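Local coordinates for uncharacterized protein (Photobacterium profundum, PDB 3R87) that probably acts as a thioesterase of the 4-hydroxybenzoyl-CoA thioesterase family, a hot-dog-fold hydrolase that can also bind magnesium, at residues Ser43-Thr48 with Pro125-Ala130; Glu38-Ser43 with Thr90-Glu95; Ala47-Trp50 with Gly54-Phe57. One frame throughout, in Å; residues are numbered along the deposited sequence.

Interaction 1 (Ser43-Thr48 with Pro125-Ala130)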
loop_
_atom_site.group_PDB
_atom_site.type_symbol
_atom_site.label_atom_id
_atom_site.label_comp_id
_atom_site.label_asym_id
_atom_site.label_seq_id
_atom_site.Cartn_x
_atom_site.Cartn_y
_atom_site.Cartn_z
ATOM N N SER A 43 6.919 12.043 -16.076
ATOM C CA SER A 43 7.080 12.208 -14.652
ATOM C C SER A 43 8.132 13.257 -14.302
ATOM O O SER A 43 8.032 13.885 -13.267
ATOM C CB SER A 43 7.469 10.829 -14.061
ATOM O OG SER A 43 8.508 10.224 -14.811
ATOM N N ASP A 44 9.159 13.449 -15.152
ATOM C CA ASP A 44 10.119 14.460 -14.868
ATOM C C ASP A 44 9.524 15.852 -14.895
ATOM O O ASP A 44 9.886 16.733 -14.134
ATOM C CB ASP A 44 11.290 14.410 -15.900
ATOM C CG ASP A 44 12.260 13.318 -15.631
ATOM O OD1 ASP A 44 12.318 12.749 -14.508
ATOM O OD2 ASP A 44 13.110 13.094 -16.508
ATOM N N LYS A 45 8.579 16.045 -15.827
ATOM C CA LYS A 45 7.853 17.331 -15.882
ATOM C C LYS A 45 6.975 17.527 -14.702
ATOM O O LYS A 45 6.853 18.617 -14.190
ATOM C CB LYS A 45 7.027 17.441 -17.143
ATOM C CG LYS A 45 7.899 17.449 -18.404
ATOM C CD LYS A 45 7.281 18.058 -19.455
ATOM C CE LYS A 45 8.355 18.196 -20.566
ATOM N NZ LYS A 45 9.145 19.483 -20.563
ATOM N N LEU A 46 6.337 16.434 -14.197
ATOM C CA LEU A 46 5.560 16.551 -12.977
ATOM C C LEU A 46 6.472 16.926 -11.785
ATOM O O LEU A 46 6.087 17.732 -10.972
ATOM C CB LEU A 46 4.877 15.221 -12.668
ATOM C CG LEU A 46 3.758 14.870 -13.573
ATOM C CD1 LEU A 46 3.246 13.463 -13.249
ATOM C CD2 LEU A 46 2.620 15.885 -13.568
ATOM N N ALA A 47 7.657 16.314 -11.678
ATOM C CA ALA A 47 8.526 16.613 -10.575
ATOM C C ALA A 47 8.996 18.082 -10.686
ATOM O O ALA A 47 9.071 18.705 -9.621
ATOM C CB ALA A 47 9.702 15.674 -10.582
ATOM N N THR A 48 9.390 18.529 -11.878
ATOM C CA THR A 48 9.846 19.947 -12.060
ATOM C C THR A 48 8.702 20.890 -11.745
ATOM O O THR A 48 8.921 21.913 -11.068
ATOM C CB THR A 48 10.336 20.129 -13.500
ATOM O OG1 THR A 48 11.475 19.244 -13.752
ATOM C CG2 THR A 48 10.718 21.577 -13.771
ATOM N N PRO A 125 -0.840 23.648 -17.134
ATOM C CA PRO A 125 0.248 24.422 -17.773
ATOM C C PRO A 125 0.469 23.999 -19.202
ATOM O O PRO A 125 0.449 22.816 -19.548
ATOM C CB PRO A 125 1.434 24.100 -16.862
ATOM C CG PRO A 125 0.837 23.778 -15.519
ATOM C CD PRO A 125 -0.433 22.993 -15.861
ATOM N N ALA A 126 0.790 24.971 -20.082
ATOM C CA ALA A 126 1.058 24.659 -21.480
ATOM C C ALA A 126 2.184 23.638 -21.656
ATOM O O ALA A 126 2.127 22.814 -22.549
ATOM C CB ALA A 126 1.497 25.939 -22.247
ATOM N N ASP A 127 3.196 23.683 -20.817
ATOM C CA ASP A 127 4.278 22.715 -20.992
ATOM C C ASP A 127 3.869 21.301 -20.683
ATOM O O ASP A 127 4.371 20.356 -21.330
ATOM C CB ASP A 127 5.375 23.031 -20.046
ATOM C CG ASP A 127 6.655 22.231 -20.369
ATOM O OD1 ASP A 127 7.154 22.141 -21.530
ATOM O OD2 ASP A 127 7.167 21.646 -19.404
ATOM N N ILE A 128 2.921 21.140 -19.754
ATOM C CA ILE A 128 2.346 19.822 -19.482
ATOM C C ILE A 128 1.530 19.378 -20.661
ATOM O O ILE A 128 1.642 18.245 -21.126
ATOM C CB ILE A 128 1.557 19.833 -18.178
ATOM C CG1 ILE A 128 2.464 20.080 -16.972
ATOM C CG2 ILE A 128 0.747 18.559 -18.045
ATOM C CD1 ILE A 128 3.442 18.969 -16.673
ATOM N N LEU A 129 0.655 20.303 -21.171
ATOM C CA LEU A 129 -0.153 19.913 -22.333
ATOM C C LEU A 129 0.754 19.575 -23.533
ATOM O O LEU A 129 0.484 18.616 -24.231
ATOM C CB LEU A 129 -1.104 21.062 -22.725
ATOM C CG LEU A 129 -2.203 21.458 -21.709
ATOM C CD1 LEU A 129 -2.914 22.805 -22.110
ATOM C CD2 LEU A 129 -3.144 20.282 -21.600
ATOM N N ALA A 130 1.815 20.310 -23.700
ATOM C CA ALA A 130 2.749 20.010 -24.816
ATOM C C ALA A 130 3.317 18.621 -24.683
ATOM O O ALA A 130 3.423 17.898 -25.663
ATOM C CB ALA A 130 3.848 21.040 -24.832
#
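Lys-45 and Asp-127 reach out from two helices that run almost antiparallel, 172° between their directions; the axes of these short segments come within 10.5 Å. The two side chains meet at about a right angle. The lysine is extended as far as CE and then bends at its last torsion (chi4 -91°), which turns the ammonium group to the carboxylate. In the conformer described here, the acid being modelled in two, NZ forms a salt bridge with Asp-127 OD2 at 3.2 Å, meeting that oxygen on its syn side and 15° out of the carboxylate plane; the bond from NZ to OD1 of the same aspartate is weak, at 3.5 Å. Part of the aliphatic chain also lies against the acid, with Lys-45 CD 3.6 Å from Asp-127 OD2. Helix 126-133 follows the hot-dog sheet in the chain and here lies beside helix 43-53. Asp-127 and His-53, their side chains about 8 Å apart, are each magnesium ligands seen in this protein, though this chain carries no metal. On the buried side of the salt bridge, Ile-128 puts CD1 3.9 Å from Lys-45 CB and more loosely, 4.5 Å, from Leu-46 CD2. Phe-57 packs on both Leu-46 and Ile-128.

Interaction 2 (Glu38-Ser43 with Thr90-Glu95)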
loop_
_atom_site.group_PDB
_atom_site.type_symbol
_atom_site.label_atom_id
_atom_site.label_comp_id
_atom_site.label_asym_id
_atom_site.label_seq_id
_atom_site.Cartn_x
_atom_site.Cartn_y
_atom_site.Cartn_z
ATOM N N GLU A 38 1.108 9.382 -15.340
ATOM C CA GLU A 38 2.442 9.993 -15.259
ATOM C C GLU A 38 3.256 9.759 -16.496
ATOM O O GLU A 38 3.970 10.647 -16.937
ATOM C CB GLU A 38 3.222 9.508 -14.036
ATOM C CG GLU A 38 2.608 9.855 -12.697
ATOM C CD GLU A 38 3.625 9.836 -11.601
ATOM O OE1 GLU A 38 4.834 9.977 -11.839
ATOM O OE2 GLU A 38 3.239 9.745 -10.404
ATOM N N HIS A 39 3.171 8.559 -17.061
ATOM C CA HIS A 39 3.931 8.253 -18.272
ATOM C C HIS A 39 3.416 9.010 -19.474
ATOM O O HIS A 39 4.205 9.318 -20.364
ATOM C CB HIS A 39 3.987 6.755 -18.527
ATOM C CG HIS A 39 4.941 6.084 -17.591
ATOM N ND1 HIS A 39 6.266 5.909 -17.873
ATOM C CD2 HIS A 39 4.767 5.531 -16.381
ATOM C CE1 HIS A 39 6.877 5.336 -16.836
ATOM N NE2 HIS A 39 5.972 5.106 -15.895
ATOM N N VAL A 40 2.122 9.334 -19.550
ATOM C CA VAL A 40 1.607 10.196 -20.615
ATOM C C VAL A 40 2.162 11.595 -20.445
ATOM O O VAL A 40 2.607 12.240 -21.423
ATOM C CB VAL A 40 0.097 10.185 -20.670
ATOM C CG1 VAL A 40 -0.420 11.210 -21.668
ATOM C CG2 VAL A 40 -0.428 8.831 -20.982
ATOM N N ILE A 41 2.135 12.114 -19.224
ATOM C CA ILE A 41 2.516 13.483 -18.943
ATOM C C ILE A 41 4.027 13.731 -19.001
ATOM O O ILE A 41 4.472 14.762 -19.489
ATOM C CB ILE A 41 1.958 13.900 -17.561
ATOM C CG1 ILE A 41 0.423 13.937 -17.564
ATOM C CG2 ILE A 41 2.567 15.253 -17.123
ATOM C CD1 ILE A 41 -0.163 13.932 -16.171
ATOM N N ASP A 42 4.797 12.751 -18.533
ATOM C CA ASP A 42 6.229 12.742 -18.298
ATOM C C ASP A 42 6.447 13.039 -16.821
ATOM O O ASP A 42 6.222 14.173 -16.328
ATOM C CB ASP A 42 7.018 13.736 -19.170
ATOM C CG ASP A 42 8.505 13.536 -19.063
ATOM O OD1 ASP A 42 9.149 13.893 -20.030
ATOM O OD2 ASP A 42 9.022 13.273 -18.064
ATOM N N SER A 43 6.919 12.043 -16.076
ATOM C CA SER A 43 7.080 12.208 -14.652
ATOM C C SER A 43 8.132 13.257 -14.302
ATOM O O SER A 43 8.032 13.885 -13.267
ATOM C CB SER A 43 7.469 10.829 -14.061
ATOM O OG SER A 43 8.508 10.224 -14.811
ATOM N N THR A 90 -9.111 17.760 -17.182
ATOM C CA THR A 90 -8.655 16.760 -18.123
ATOM C C THR A 90 -9.446 15.497 -17.835
ATOM O O THR A 90 -9.551 15.073 -16.679
ATOM C CB THR A 90 -7.136 16.522 -18.041
ATOM O OG1 THR A 90 -6.451 17.741 -18.245
ATOM C CG2 THR A 90 -6.711 15.628 -19.228
ATOM N N LEU A 91 -10.034 14.874 -18.885
ATOM C CA LEU A 91 -10.730 13.645 -18.766
ATOM C C LEU A 91 -9.877 12.499 -19.247
ATOM O O LEU A 91 -9.284 12.598 -20.342
ATOM C CB LEU A 91 -12.052 13.709 -19.590
ATOM C CG LEU A 91 -12.815 14.955 -19.403
ATOM C CD1 LEU A 91 -14.031 14.924 -20.325
ATOM C CD2 LEU A 91 -13.187 15.123 -17.900
ATOM N N TRP A 92 -9.782 11.452 -18.488
ATOM C CA TRP A 92 -8.985 10.292 -18.812
ATOM C C TRP A 92 -9.881 9.081 -18.891
ATOM O O TRP A 92 -10.742 8.870 -18.010
ATOM C CB TRP A 92 -7.901 10.076 -17.776
ATOM C CG TRP A 92 -6.956 11.206 -17.573
ATOM C CD1 TRP A 92 -7.106 12.294 -16.777
ATOM C CD2 TRP A 92 -5.648 11.346 -18.167
ATOM N NE1 TRP A 92 -5.989 13.077 -16.851
ATOM C CE2 TRP A 92 -5.067 12.526 -17.680
ATOM C CE3 TRP A 92 -4.878 10.526 -19.021
ATOM C CZ2 TRP A 92 -3.754 12.933 -18.015
ATOM C CZ3 TRP A 92 -3.601 10.921 -19.358
ATOM C CH2 TRP A 92 -3.075 12.116 -18.888
ATOM N N ARG A 93 -9.699 8.246 -19.908
ATOM C CA ARG A 93 -10.273 6.930 -19.990
ATOM C C ARG A 93 -9.135 5.951 -19.784
ATOM O O ARG A 93 -8.158 5.993 -20.548
ATOM C CB ARG A 93 -10.955 6.701 -21.345
ATOM C CG ARG A 93 -11.440 5.285 -21.547
ATOM C CD ARG A 93 -12.606 4.973 -20.659
ATOM N NE ARG A 93 -13.206 3.700 -21.016
ATOM C CZ ARG A 93 -14.506 3.456 -20.958
ATOM N NH1 ARG A 93 -15.382 4.305 -20.367
ATOM N NH2 ARG A 93 -14.905 2.281 -21.405
ATOM N N GLN A 94 -9.229 5.057 -18.802
ATOM C CA GLN A 94 -8.166 4.153 -18.492
ATOM C C GLN A 94 -8.710 2.770 -18.308
ATOM O O GLN A 94 -9.781 2.585 -17.687
ATOM C CB GLN A 94 -7.343 4.610 -17.275
ATOM C CG GLN A 94 -6.841 6.032 -17.455
ATOM C CD GLN A 94 -5.824 6.414 -16.419
ATOM O OE1 GLN A 94 -6.174 7.056 -15.414
ATOM N NE2 GLN A 94 -4.586 5.988 -16.607
ATOM N N GLU A 95 -8.021 1.755 -18.821
ATOM C CA GLU A 95 -8.498 0.408 -18.775
ATOM C C GLU A 95 -7.368 -0.554 -18.479
ATOM O O GLU A 95 -6.264 -0.399 -18.992
ATOM C CB GLU A 95 -9.152 -0.012 -20.111
ATOM C CG GLU A 95 -10.322 0.922 -20.470
ATOM C CD GLU A 95 -11.048 0.570 -21.727
ATOM O OE1 GLU A 95 -10.640 -0.393 -22.440
ATOM O OE2 GLU A 95 -12.052 1.268 -22.032
#
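Trp-92 stands up from strand 89-97 to meet Val-40 and Ile-41 on helix 28-41. From its CB, the CG lies anti to the carbonyl carbon (chi1 -58°), and the indole then carries its six-membered ring toward the helix. At the far end of that ring, CZ3 and CH2 each lie 3.9 Å from Val-40 CG1, which sits at the ring edge, near its plane. Val-40 comes from the opposite direction; its CB is 4.0 Å from Trp-92 CZ3, and its CG2 is close to the same atom. Next round the rim, CZ2 meets Ile-41 CD1 at 4.2 Å, the isoleucine crossing the tryptophan at about a right angle. Within the strand, Thr-90 CG2, in one of the two conformers of that residue, lies 3.4 Å above one face of the indole, offset toward the rim. All three residues that touch across the contact are buried, and Trp-92 also meets the ring of Phe-82 with the planes at about 55°, while Ile-41 passes on to Ile-128 and Met-132 of helix 126-133. A long helix laid over an antiparallel sheet, here with a tryptophan from the sheet against its valine and isoleucine, is the core of the hot-dog fold.

Interaction 3 (Ala47-Trp50 with Gly54-Phe57); sequences ATLW and GLGF
The indole of Trp-50 has Gly-54 CA over one face, 4.2 Å above the plane and offset toward the rim, while Leu-55 O lies at its edge, in plane, 3.7 Å from Trp-50 CE3. Gly-56 N is also at that edge, near the plane. The other aromatic ring, that of Phe-57, is met obliquely by Leu-49 CD2, which comes within 4.1 Å of its CE2. With CG anti to the backbone N, Leu-49 sends its branches toward the departing chain, where its CG rests 3.7 Å from Leu-55 CB. Leu-55 O also makes a CA-H...O contact with Trp-50 CA, 3.4 Å. Gly-54 N donates to Trp-50 O, 2.9 Å, with the donor 44° out of the carbonyl plane and an N-H...O angle of 134°, well short of straight. Gly-54 is the first residue to leave helical geometry, and its positive phi (63°) lets the backbone swing away into strand 56-66. In the assembly, His-20 of the third subunit meets the Trp-50 ring edge-to-face. Leu-55 lies beside His-53, a magnesium ligand seen in this protein, with no metal in this chain. This is a helix C-terminus closed by a left-handed glycine, the turn by which helix 43-53 hands the chain to a strand of the hot-dog sheet.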
loop_
_atom_site.group_PDB
_atom_site.type_symbol
_atom_site.label_atom_id
_atom_site.label_comp_id
_atom_site.label_asym_id
_atom_site.label_seq_id
_atom_site.Cartn_x
_atom_site.Cartn_y
_atom_site.Cartn_z
ATOM N N ALA A 47 7.657 16.314 -11.678
ATOM C CA ALA A 47 8.526 16.613 -10.575
ATOM C C ALA A 47 8.996 18.082 -10.686
ATOM O O ALA A 47 9.071 18.705 -9.621
ATOM C CB ALA A 47 9.702 15.674 -10.582
ATOM N N THR A 48 9.390 18.529 -11.878
ATOM C CA THR A 48 9.846 19.947 -12.060
ATOM C C THR A 48 8.702 20.890 -11.745
ATOM O O THR A 48 8.921 21.913 -11.068
ATOM C CB THR A 48 10.336 20.129 -13.500
ATOM O OG1 THR A 48 11.475 19.244 -13.752
ATOM C CG2 THR A 48 10.718 21.577 -13.771
ATOM N N LEU A 49 7.511 20.584 -12.207
ATOM C CA LEU A 49 6.356 21.497 -11.966
ATOM C C LEU A 49 6.107 21.632 -10.439
ATOM O O LEU A 49 5.868 22.698 -9.921
ATOM C CB LEU A 49 5.127 20.982 -12.711
ATOM C CG LEU A 49 3.811 21.790 -12.541
ATOM C CD1 LEU A 49 3.940 23.170 -13.235
ATOM C CD2 LEU A 49 2.624 21.065 -13.064
ATOM N N TRP A 50 6.178 20.482 -9.723
ATOM C CA TRP A 50 5.938 20.528 -8.255
ATOM C C TRP A 50 7.165 21.209 -7.545
ATOM O O TRP A 50 6.906 22.088 -6.704
ATOM C CB TRP A 50 5.843 19.079 -7.815
ATOM C CG TRP A 50 5.766 19.011 -6.294
ATOM C CD1 TRP A 50 6.755 18.606 -5.419
ATOM C CD2 TRP A 50 4.640 19.361 -5.511
ATOM N NE1 TRP A 50 6.346 18.811 -4.174
ATOM C CE2 TRP A 50 5.020 19.203 -4.146
ATOM C CE3 TRP A 50 3.332 19.827 -5.794
ATOM C CZ2 TRP A 50 4.157 19.492 -3.068
ATOM C CZ3 TRP A 50 2.442 20.130 -4.683
ATOM C CH2 TRP A 50 2.894 19.947 -3.354
ATOM N N GLY A 54 5.276 24.385 -7.326
ATOM C CA GLY A 54 4.283 23.907 -6.276
ATOM C C GLY A 54 2.917 23.604 -6.853
ATOM O O GLY A 54 1.899 23.733 -6.133
ATOM N N LEU A 55 2.893 23.265 -8.159
ATOM C CA LEU A 55 1.641 22.796 -8.836
ATOM C C LEU A 55 1.673 21.365 -8.972
ATOM O O LEU A 55 2.722 20.732 -9.308
ATOM C CB LEU A 55 1.461 23.487 -10.199
ATOM C CG LEU A 55 1.280 25.032 -10.113
ATOM C CD1 LEU A 55 1.009 25.517 -11.581
ATOM C CD2 LEU A 55 0.184 25.561 -9.178
ATOM N N GLY A 56 0.538 20.725 -8.829
ATOM C CA GLY A 56 0.458 19.294 -9.094
ATOM C C GLY A 56 -1.014 18.960 -9.480
ATOM O O GLY A 56 -1.878 19.837 -9.486
ATOM N N PHE A 57 -1.217 17.728 -9.894
ATOM C CA PHE A 57 -2.617 17.336 -10.328
ATOM C C PHE A 57 -3.289 16.532 -9.243
ATOM O O PHE A 57 -2.617 15.891 -8.420
ATOM C CB PHE A 57 -2.476 16.577 -11.608
ATOM C CG PHE A 57 -1.982 17.431 -12.699
ATOM C CD1 PHE A 57 -2.857 18.205 -13.411
ATOM C CD2 PHE A 57 -0.674 17.433 -13.047
ATOM C CE1 PHE A 57 -2.376 19.008 -14.420
ATOM C CE2 PHE A 57 -0.233 18.257 -14.068
ATOM C CZ PHE A 57 -1.097 19.090 -14.707
#

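How the interactions relate
Interaction 2 is the core contact, wholly apolar across its two segments and nearest the chain's centre. Interactions 1 and 3 lie farther out and are partly buried: interaction 1 adds an ion pair to its apolar contact, interaction 3 a backbone bond at a helix end. Both use helix 43-53, which interaction 1 joins to the C-terminal helix and interaction 3 to strand 56-66. Ile-41 CG2 links interaction 2 to interaction 1, touching Leu-46 CD2 (3.6 Å) and Ile-128 CD1, while Phe-57 and Leu-49 continue that apolar layer into interaction 3. Interactions 2 and 3 do not touch directly, though both reach the same sheet.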